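Local atomic coordinates of tRNA-5-methyluridine(54) 2-sulfurtransferase (Pyrococcus horikoshii, PDB entry 3VRH), a protein that catalyses the ATP-dependent 2-thiolation of 5-methyluridine at position 54 in the T loop of tRNAs, a modification that stabilises them at high temperature. Residues K273-P278 and D282-C287; L114-G119 and K288-K293. All coordinates share one frame; numbering follows the deposited sequence.

How the contacts relate
From the N terminus, the chain first reaches 114-119, the loop that leaves helix 110-114 in the PP-loop family region and leads toward helix 127-145. It returns to this place only after 168 intervening residues, when 288-293, at the end of helix 285-290, packs on that loop and so closes contact 2. Contact 1 is nested inside this long excursion: 273-278 and 282-287 are separated by just three residues and fold back on each other around a zinc ion. Because 282-287 runs directly into 288-293, helix 285-290 serves both contacts, joining the C-terminal zinc site at one end to the PP-loop region at the other.

Contact 1: K273-P278 and D282-C287. With ZN (zinc ion), chain C.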
ATOM      1  N   LYS A 273      35.632   2.162 -12.116  1.00 47.57           N
ATOM      2  CA  LYS A 273      36.954   1.987 -12.724  1.00 55.11           C
ATOM      3  C   LYS A 273      36.960   2.247 -14.226  1.00 53.98           C
ATOM      4  O   LYS A 273      38.020   2.232 -14.867  1.00 49.16           O
ATOM      5  CB  LYS A 273      37.496   0.570 -12.462  1.00 56.44           C
ATOM      6  CG  LYS A 273      37.731   0.244 -10.984  1.00 63.42           C
ATOM      7  CD  LYS A 273      38.584  -1.005 -10.791  1.00 63.23           C
ATOM      8  CE  LYS A 273      39.107  -1.080  -9.354  1.00 72.21           C
ATOM      9  NZ  LYS A 273      39.970  -2.276  -9.092  1.00 70.90           N
ATOM     10  N   ILE A 274      35.779   2.461 -14.796  1.00 46.40           N
ATOM     11  CA  ILE A 274      35.678   2.682 -16.235  1.00 49.50           C
ATOM     12  C   ILE A 274      35.312   4.120 -16.575  1.00 46.07           C
ATOM     13  O   ILE A 274      35.974   4.755 -17.393  1.00 43.23           O
ATOM     14  CB  ILE A 274      34.673   1.717 -16.900  1.00 46.93           C
ATOM     15  CG1 ILE A 274      35.165   0.283 -16.768  1.00 48.49           C
ATOM     16  CG2 ILE A 274      34.513   2.048 -18.377  1.00 49.64           C
ATOM     17  CD1 ILE A 274      36.586   0.100 -17.221  1.00 48.15           C
ATOM     18  N   CYS A 275      34.270   4.635 -15.930  1.00 42.41           N
ATOM     19  CA  CYS A 275      33.710   5.921 -16.315  1.00 39.14           C
ATOM     20  C   CYS A 275      33.768   6.908 -15.164  1.00 43.31           C
ATOM     21  O   CYS A 275      33.441   8.087 -15.331  1.00 40.44           O
ATOM     22  CB  CYS A 275      32.253   5.743 -16.746  1.00 41.82           C
ATOM     23  SG  CYS A 275      31.113   5.475 -15.333  1.00 45.21           S
ATOM     24  N   ARG A 276      34.160   6.406 -13.995  1.00 47.13           N
ATOM     25  CA  ARG A 276      34.348   7.225 -12.799  1.00 45.38           C
ATOM     26  C   ARG A 276      33.070   7.839 -12.254  1.00 44.84           C
ATOM     27  O   ARG A 276      33.118   8.769 -11.452  1.00 46.79           O
ATOM     28  CB  ARG A 276      35.398   8.314 -13.034  1.00 49.35           C
ATOM     29  CG  ARG A 276      36.842   7.799 -13.127  1.00 57.52           C
ATOM     30  CD  ARG A 276      37.776   8.976 -13.340  1.00 57.48           C
ATOM     31  NE  ARG A 276      37.054  10.001 -14.084  1.00 65.34           N
ATOM     32  CZ  ARG A 276      37.161  10.208 -15.392  1.00 66.81           C
ATOM     33  NH1 ARG A 276      38.003   9.484 -16.130  1.00 67.20           N
ATOM     34  NH2 ARG A 276      36.424  11.152 -15.957  1.00 64.06           N
ATOM     35  N   MET A 277      31.927   7.322 -12.688  1.00 42.49           N
ATOM     36  CA  MET A 277      30.656   7.752 -12.122  1.00 43.12           C
ATOM     37  C   MET A 277      30.372   6.831 -10.941  1.00 43.69           C
ATOM     38  O   MET A 277      30.884   5.716 -10.909  1.00 45.15           O
ATOM     39  CB  MET A 277      29.545   7.696 -13.178  1.00 39.34           C
ATOM     40  CG  MET A 277      29.819   8.601 -14.390  1.00 34.31           C
ATOM     41  SD  MET A 277      30.094  10.320 -13.930  1.00 41.26           S
ATOM     42  CE  MET A 277      28.455  10.833 -13.433  1.00 40.48           C
ATOM     43  N   PRO A 278      29.589   7.306  -9.956  1.00 45.36           N
ATOM     44  CA  PRO A 278      29.360   6.570  -8.704  1.00 48.17           C
ATOM     45  C   PRO A 278      29.085   5.097  -8.934  1.00 51.84           C
ATOM     46  O   PRO A 278      28.344   4.725  -9.843  1.00 47.92           O
ATOM     47  CB  PRO A 278      28.125   7.250  -8.096  1.00 47.33           C
ATOM     48  CG  PRO A 278      27.845   8.484  -8.982  1.00 51.09           C
ATOM     49  CD  PRO A 278      29.002   8.655  -9.909  1.00 45.19           C
ATOM     50  N   ASP A 282      33.344  -2.020  -7.798  1.00 68.18           N
ATOM     51  CA  ASP A 282      34.395  -1.206  -8.392  1.00 63.85           C
ATOM     52  C   ASP A 282      34.093  -0.818  -9.842  1.00 62.98           C
ATOM     53  O   ASP A 282      34.483   0.262 -10.285  1.00 55.68           O
ATOM     54  CB  ASP A 282      35.764  -1.882  -8.249  1.00 71.09           C
ATOM     55  CG  ASP A 282      35.742  -3.345  -8.648  1.00 76.01           C
ATOM     56  OD1 ASP A 282      34.696  -3.805  -9.167  1.00 75.04           O
ATOM     57  OD2 ASP A 282      36.780  -4.023  -8.456  1.00 76.67           O
ATOM     58  N   ILE A 283      33.406  -1.692 -10.576  1.00 62.12           N
ATOM     59  CA  ILE A 283      32.862  -1.324 -11.887  1.00 57.93           C
ATOM     60  C   ILE A 283      31.354  -1.133 -11.757  1.00 56.86           C
ATOM     61  O   ILE A 283      30.694  -1.869 -11.019  1.00 59.60           O
ATOM     62  CB  ILE A 283      33.188  -2.360 -12.974  1.00 55.47           C
ATOM     63  CG1 ILE A 283      34.700  -2.503 -13.114  1.00 50.84           C
ATOM     64  CG2 ILE A 283      32.601  -1.940 -14.307  1.00 51.08           C
ATOM     65  CD1 ILE A 283      35.094  -3.420 -14.211  1.00 55.92           C
ATOM     66  N   CYS A 284      30.806  -0.133 -12.441  1.00 48.90           N
ATOM     67  CA  CYS A 284      29.416   0.217 -12.190  1.00 48.87           C
ATOM     68  C   CYS A 284      28.432  -0.652 -12.977  1.00 42.43           C
ATOM     69  O   CYS A 284      28.820  -1.403 -13.879  1.00 42.31           O
ATOM     70  CB  CYS A 284      29.164   1.718 -12.375  1.00 44.56           C
ATOM     71  SG  CYS A 284      28.606   2.234 -14.010  1.00 42.33           S
ATOM     72  N   ALA A 285      27.165  -0.572 -12.580  1.00 42.61           N
ATOM     73  CA  ALA A 285      26.103  -1.391 -13.160  1.00 44.63           C
ATOM     74  C   ALA A 285      26.009  -1.193 -14.672  1.00 35.86           C
ATOM     75  O   ALA A 285      26.049  -2.162 -15.435  1.00 33.13           O
ATOM     76  CB  ALA A 285      24.765  -1.075 -12.496  1.00 44.03           C
ATOM     77  N   PHE A 286      25.893   0.067 -15.083  1.00 37.94           N
ATOM     78  CA  PHE A 286      25.833   0.418 -16.502  1.00 33.51           C
ATOM     79  C   PHE A 286      26.994  -0.212 -17.245  1.00 31.13           C
ATOM     80  O   PHE A 286      26.788  -0.966 -18.190  1.00 30.69           O
ATOM     81  CB  PHE A 286      25.870   1.933 -16.663  1.00 36.03           C
ATOM     82  CG  PHE A 286      25.747   2.408 -18.092  1.00 36.16           C
ATOM     83  CD1 PHE A 286      24.494   2.594 -18.670  1.00 31.49           C
ATOM     84  CD2 PHE A 286      26.877   2.689 -18.844  1.00 33.58           C
ATOM     85  CE1 PHE A 286      24.367   3.045 -19.961  1.00 30.80           C
ATOM     86  CE2 PHE A 286      26.759   3.143 -20.151  1.00 36.90           C
ATOM     87  CZ  PHE A 286      25.503   3.320 -20.712  1.00 33.07           C
ATOM     88  N   CYS A 287      28.213   0.076 -16.787  1.00 35.71           N
ATOM     89  CA  CYS A 287      29.427  -0.430 -17.426  1.00 34.75           C
ATOM     90  C   CYS A 287      29.521  -1.945 -17.474  1.00 39.68           C
ATOM     91  O   CYS A 287      29.966  -2.511 -18.476  1.00 36.48           O
ATOM     92  CB  CYS A 287      30.661   0.126 -16.731  1.00 39.37           C
ATOM     93  SG  CYS A 287      31.061   1.758 -17.300  1.00 37.60           S
TER
HETATM   94 ZN    ZN C 402      30.926   2.912 -15.145  1.00 39.98          ZN
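Cys275, Cys284 and Cys287 converge on one zinc ion, which draws the two segments into a tight turn; Cys272, just before 273-278, completes the site of two CxxC pairs. Cys275 SG lies 2.6 Å from the zinc, Cys284 SG 2.7 Å from it. Cys287, with SG anti to its carbonyl carbon (chi1 -82°), reaches the metal from the first turn of helix 285-290. Cys284 is the N-cap of that helix, and its SG also accepts a nearly straight bond from Cys287 N (3.5 Å, 176°), so the sulfur is gripped by metal and amide together. The amide would probably temper the negative charge of the thiolate.

Ile274 packs against Cys287: its CG2 branch, anti to the backbone N, touches Cys287 SG at 3.6 Å, while CG1 turns to CG2 of Ile283. Beside this apolar patch, Lys273 N donates to Asp282 O (2.9 Å). The extended Lys273 side chain then runs across Asp282 at a slant, its CE 3.6 Å from Asp282 CB, and ends in a long salt bridge from NZ to OD2 (3.7 Å). The other carboxylate oxygen, OD1, turns back to Ile283 N in a weak bond, which may help to hold the carboxylate's rotation.

The zinc loop rests on helix 127-145, where Met277 meets Asn140 and Tyr144, and Phe286 of helix 285-290 stacks on Tyr137. Pro278 packs on Lys188 and Phe189, in the loop leading to strand 191-193.

Contact 2: L114-G119 and K288-K293; sequences LGYGIG and KFWGLK
Trp290 is clasped on both faces of its indole: Leu114 presses a methyl onto one, and Phe289, its own neighbour in sequence, sets CE2 over the other. Leu114 CD1 stands 3.7 Å from the centroid of the six-membered ring and 19° off the ring normal, a CH-pi contact over the face, and comes closest to Trp290 CE2 at 3.5 Å. The two side chains cross at about a right angle. CG of Leu114 is anti to the carbonyl carbon (chi1 -61°), which brings the CD1 branch over the indole; CB lies 4.0 Å from Trp290 CZ3, and the other branch, CD2, turns to Leu292 CD1 at 4.4 Å.

Tyr116 approaches from a different quarter. Its CB meets Trp290 CZ3 at 4.2 Å, at the edge of the indole and near its plane. No hydrogen bond links the segments, and the one polar atom of the indole, NE1, is satisfied by OG1 of Thr134 in helix 127-145, which helps to fix the turn of the ring. Replacing Trp290 by an alanine is likely to leave Thr134 without this partner and to open a gap between Leu114 and Phe289.

Beyond the tryptophan the chain turns sharply. Gly291 has positive phi and is the C' residue of a Schellman motif: Leu292 N bonds to Cys287 O at 2.9 Å, and Gly291 N more weakly to Lys288 O. This turn brings Leu292 back against Phe286 and towards Leu114. The contact thus packs a Schellman-capped helix, whose first turn supplies a zinc ligand, against a loop of the PP-loop family region; Ile118 in that loop touches Cys131, which binds the [4Fe-4S] cluster in the enzyme that carries it; the cluster is absent here.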
ATOM      1  N   LEU A 114      26.019   2.598 -28.229  1.00 34.26           N
ATOM      2  CA  LEU A 114      26.186   1.313 -27.564  1.00 32.71           C
ATOM      3  C   LEU A 114      26.126   0.140 -28.529  1.00 34.13           C
ATOM      4  O   LEU A 114      26.489  -0.984 -28.164  1.00 39.23           O
ATOM      5  CB  LEU A 114      25.137   1.141 -26.461  1.00 29.70           C
ATOM      6  CG  LEU A 114      25.214   2.188 -25.348  1.00 32.18           C
ATOM      7  CD1 LEU A 114      24.061   2.049 -24.364  1.00 34.02           C
ATOM      8  CD2 LEU A 114      26.563   2.107 -24.627  1.00 36.86           C
ATOM      9  N   GLY A 115      25.660   0.401 -29.750  1.00 35.74           N
ATOM     10  CA  GLY A 115      25.574  -0.617 -30.794  1.00 34.78           C
ATOM     11  C   GLY A 115      24.265  -1.398 -30.851  1.00 31.69           C
ATOM     12  O   GLY A 115      24.008  -2.130 -31.810  1.00 38.60           O
ATOM     13  N   TYR A 116      23.431  -1.249 -29.832  1.00 30.60           N
ATOM     14  CA  TYR A 116      22.203  -2.047 -29.731  1.00 32.35           C
ATOM     15  C   TYR A 116      21.009  -1.241 -29.244  1.00 32.23           C
ATOM     16  O   TYR A 116      21.128  -0.400 -28.336  1.00 32.58           O
ATOM     17  CB  TYR A 116      22.399  -3.218 -28.762  1.00 36.69           C
ATOM     18  CG  TYR A 116      23.474  -4.199 -29.161  1.00 37.58           C
ATOM     19  CD1 TYR A 116      24.803  -3.965 -28.852  1.00 36.68           C
ATOM     20  CD2 TYR A 116      23.154  -5.366 -29.832  1.00 43.75           C
ATOM     21  CE1 TYR A 116      25.784  -4.856 -29.213  1.00 40.94           C
ATOM     22  CE2 TYR A 116      24.123  -6.269 -30.194  1.00 45.12           C
ATOM     23  CZ  TYR A 116      25.440  -6.013 -29.883  1.00 43.01           C
ATOM     24  OH  TYR A 116      26.417  -6.916 -30.252  1.00 50.15           O
ATOM     25  N   GLY A 117      19.845  -1.522 -29.815  1.00 29.29           N
ATOM     26  CA  GLY A 117      18.636  -0.854 -29.375  1.00 32.44           C
ATOM     27  C   GLY A 117      18.018  -1.579 -28.194  1.00 34.19           C
ATOM     28  O   GLY A 117      18.278  -2.768 -27.991  1.00 34.11           O
ATOM     29  N   ILE A 118      17.220  -0.858 -27.406  1.00 32.07           N
ATOM     30  CA  ILE A 118      16.457  -1.471 -26.326  1.00 32.33           C
ATOM     31  C   ILE A 118      15.618  -2.615 -26.895  1.00 33.32           C
ATOM     32  O   ILE A 118      14.894  -2.433 -27.880  1.00 30.64           O
ATOM     33  CB  ILE A 118      15.555  -0.442 -25.628  1.00 31.59           C
ATOM     34  CG1 ILE A 118      16.407   0.611 -24.895  1.00 30.77           C
ATOM     35  CG2 ILE A 118      14.611  -1.141 -24.661  1.00 28.13           C
ATOM     36  CD1 ILE A 118      17.298   0.026 -23.780  1.00 26.20           C
ATOM     37  N   GLY A 119      15.753  -3.802 -26.304  1.00 33.84           N
ATOM     38  CA  GLY A 119      15.083  -4.987 -26.817  1.00 29.46           C
ATOM     39  C   GLY A 119      15.875  -5.745 -27.870  1.00 34.44           C
ATOM     40  O   GLY A 119      15.342  -6.635 -28.535  1.00 37.30           O
ATOM     41  N   LYS A 288      29.129  -2.606 -16.388  1.00 38.95           N
ATOM     42  CA  LYS A 288      29.149  -4.068 -16.388  1.00 41.84           C
ATOM     43  C   LYS A 288      28.122  -4.630 -17.369  1.00 36.99           C
ATOM     44  O   LYS A 288      28.427  -5.533 -18.149  1.00 42.08           O
ATOM     45  CB  LYS A 288      28.946  -4.646 -14.977  1.00 42.14           C
ATOM     46  CG  LYS A 288      30.127  -4.403 -14.045  1.00 54.46           C
ATOM     47  CD  LYS A 288      29.900  -4.954 -12.639  1.00 54.85           C
ATOM     48  CE  LYS A 288      30.243  -6.438 -12.565  1.00 60.26           C
ATOM     49  NZ  LYS A 288      29.982  -7.008 -11.209  1.00 68.35           N
ATOM     50  N   PHE A 289      26.908  -4.090 -17.340  1.00 37.64           N
ATOM     51  CA  PHE A 289      25.863  -4.583 -18.234  1.00 35.36           C
ATOM     52  C   PHE A 289      26.264  -4.425 -19.694  1.00 32.95           C
ATOM     53  O   PHE A 289      26.140  -5.354 -20.485  1.00 34.29           O
ATOM     54  CB  PHE A 289      24.519  -3.885 -17.977  1.00 31.48           C
ATOM     55  CG  PHE A 289      23.457  -4.270 -18.964  1.00 38.15           C
ATOM     56  CD1 PHE A 289      22.710  -5.423 -18.779  1.00 32.18           C
ATOM     57  CD2 PHE A 289      23.226  -3.497 -20.101  1.00 34.49           C
ATOM     58  CE1 PHE A 289      21.738  -5.799 -19.692  1.00 34.98           C
ATOM     59  CE2 PHE A 289      22.255  -3.861 -21.024  1.00 33.40           C
ATOM     60  CZ  PHE A 289      21.504  -5.020 -20.814  1.00 39.37           C
ATOM     61  N   TRP A 290      26.744  -3.237 -20.047  1.00 33.69           N
ATOM     62  CA  TRP A 290      27.069  -2.936 -21.436  1.00 34.02           C
ATOM     63  C   TRP A 290      28.446  -3.485 -21.841  1.00 38.00           C
ATOM     64  O   TRP A 290      28.814  -3.475 -23.027  1.00 35.35           O
ATOM     65  CB  TRP A 290      26.918  -1.416 -21.717  1.00 34.09           C
ATOM     66  CG  TRP A 290      25.472  -1.028 -21.820  1.00 30.59           C
ATOM     67  CD1 TRP A 290      24.729  -0.353 -20.895  1.00 29.72           C
ATOM     68  CD2 TRP A 290      24.568  -1.377 -22.879  1.00 29.97           C
ATOM     69  NE1 TRP A 290      23.425  -0.236 -21.328  1.00 26.72           N
ATOM     70  CE2 TRP A 290      23.305  -0.853 -22.544  1.00 27.27           C
ATOM     71  CE3 TRP A 290      24.710  -2.076 -24.081  1.00 34.84           C
ATOM     72  CZ2 TRP A 290      22.195  -1.004 -23.367  1.00 34.15           C
ATOM     73  CZ3 TRP A 290      23.607  -2.225 -24.901  1.00 31.36           C
ATOM     74  CH2 TRP A 290      22.365  -1.694 -24.539  1.00 33.40           C
ATOM     75  N   GLY A 291      29.188  -3.990 -20.853  1.00 37.76           N
ATOM     76  CA  GLY A 291      30.499  -4.561 -21.101  1.00 41.41           C
ATOM     77  C   GLY A 291      31.443  -3.516 -21.666  1.00 45.00           C
ATOM     78  O   GLY A 291      32.108  -3.728 -22.680  1.00 45.33           O
ATOM     79  N   LEU A 292      31.483  -2.372 -20.993  1.00 46.97           N
ATOM     80  CA  LEU A 292      32.221  -1.221 -21.470  1.00 44.77           C
ATOM     81  C   LEU A 292      33.586  -1.184 -20.834  1.00 48.51           C
ATOM     82  O   LEU A 292      33.725  -1.354 -19.618  1.00 44.17           O
ATOM     83  CB  LEU A 292      31.468   0.065 -21.140  1.00 38.90           C
ATOM     84  CG  LEU A 292      30.166   0.246 -21.913  1.00 36.40           C
ATOM     85  CD1 LEU A 292      29.483   1.503 -21.453  1.00 33.27           C
ATOM     86  CD2 LEU A 292      30.424   0.293 -23.406  1.00 43.00           C
ATOM     87  N   LYS A 293      34.591  -0.950 -21.668  1.00 50.37           N
ATOM     88  CA  LYS A 293      35.960  -0.844 -21.196  1.00 51.55           C
ATOM     89  C   LYS A 293      36.384   0.619 -21.189  1.00 52.19           C
ATOM     90  O   LYS A 293      37.442   0.970 -20.649  1.00 50.45           O
ATOM     91  CB  LYS A 293      36.899  -1.675 -22.081  1.00 54.63           C
ATOM     92  CG  LYS A 293      36.510  -3.150 -22.227  1.00 54.22           C
ATOM     93  CD  LYS A 293      36.738  -3.947 -20.945  1.00 60.51           C
ATOM     94  CE  LYS A 293      36.546  -5.445 -21.191  1.00 72.39           C
ATOM     95  NZ  LYS A 293      37.193  -6.307 -20.152  1.00 66.16           N
TER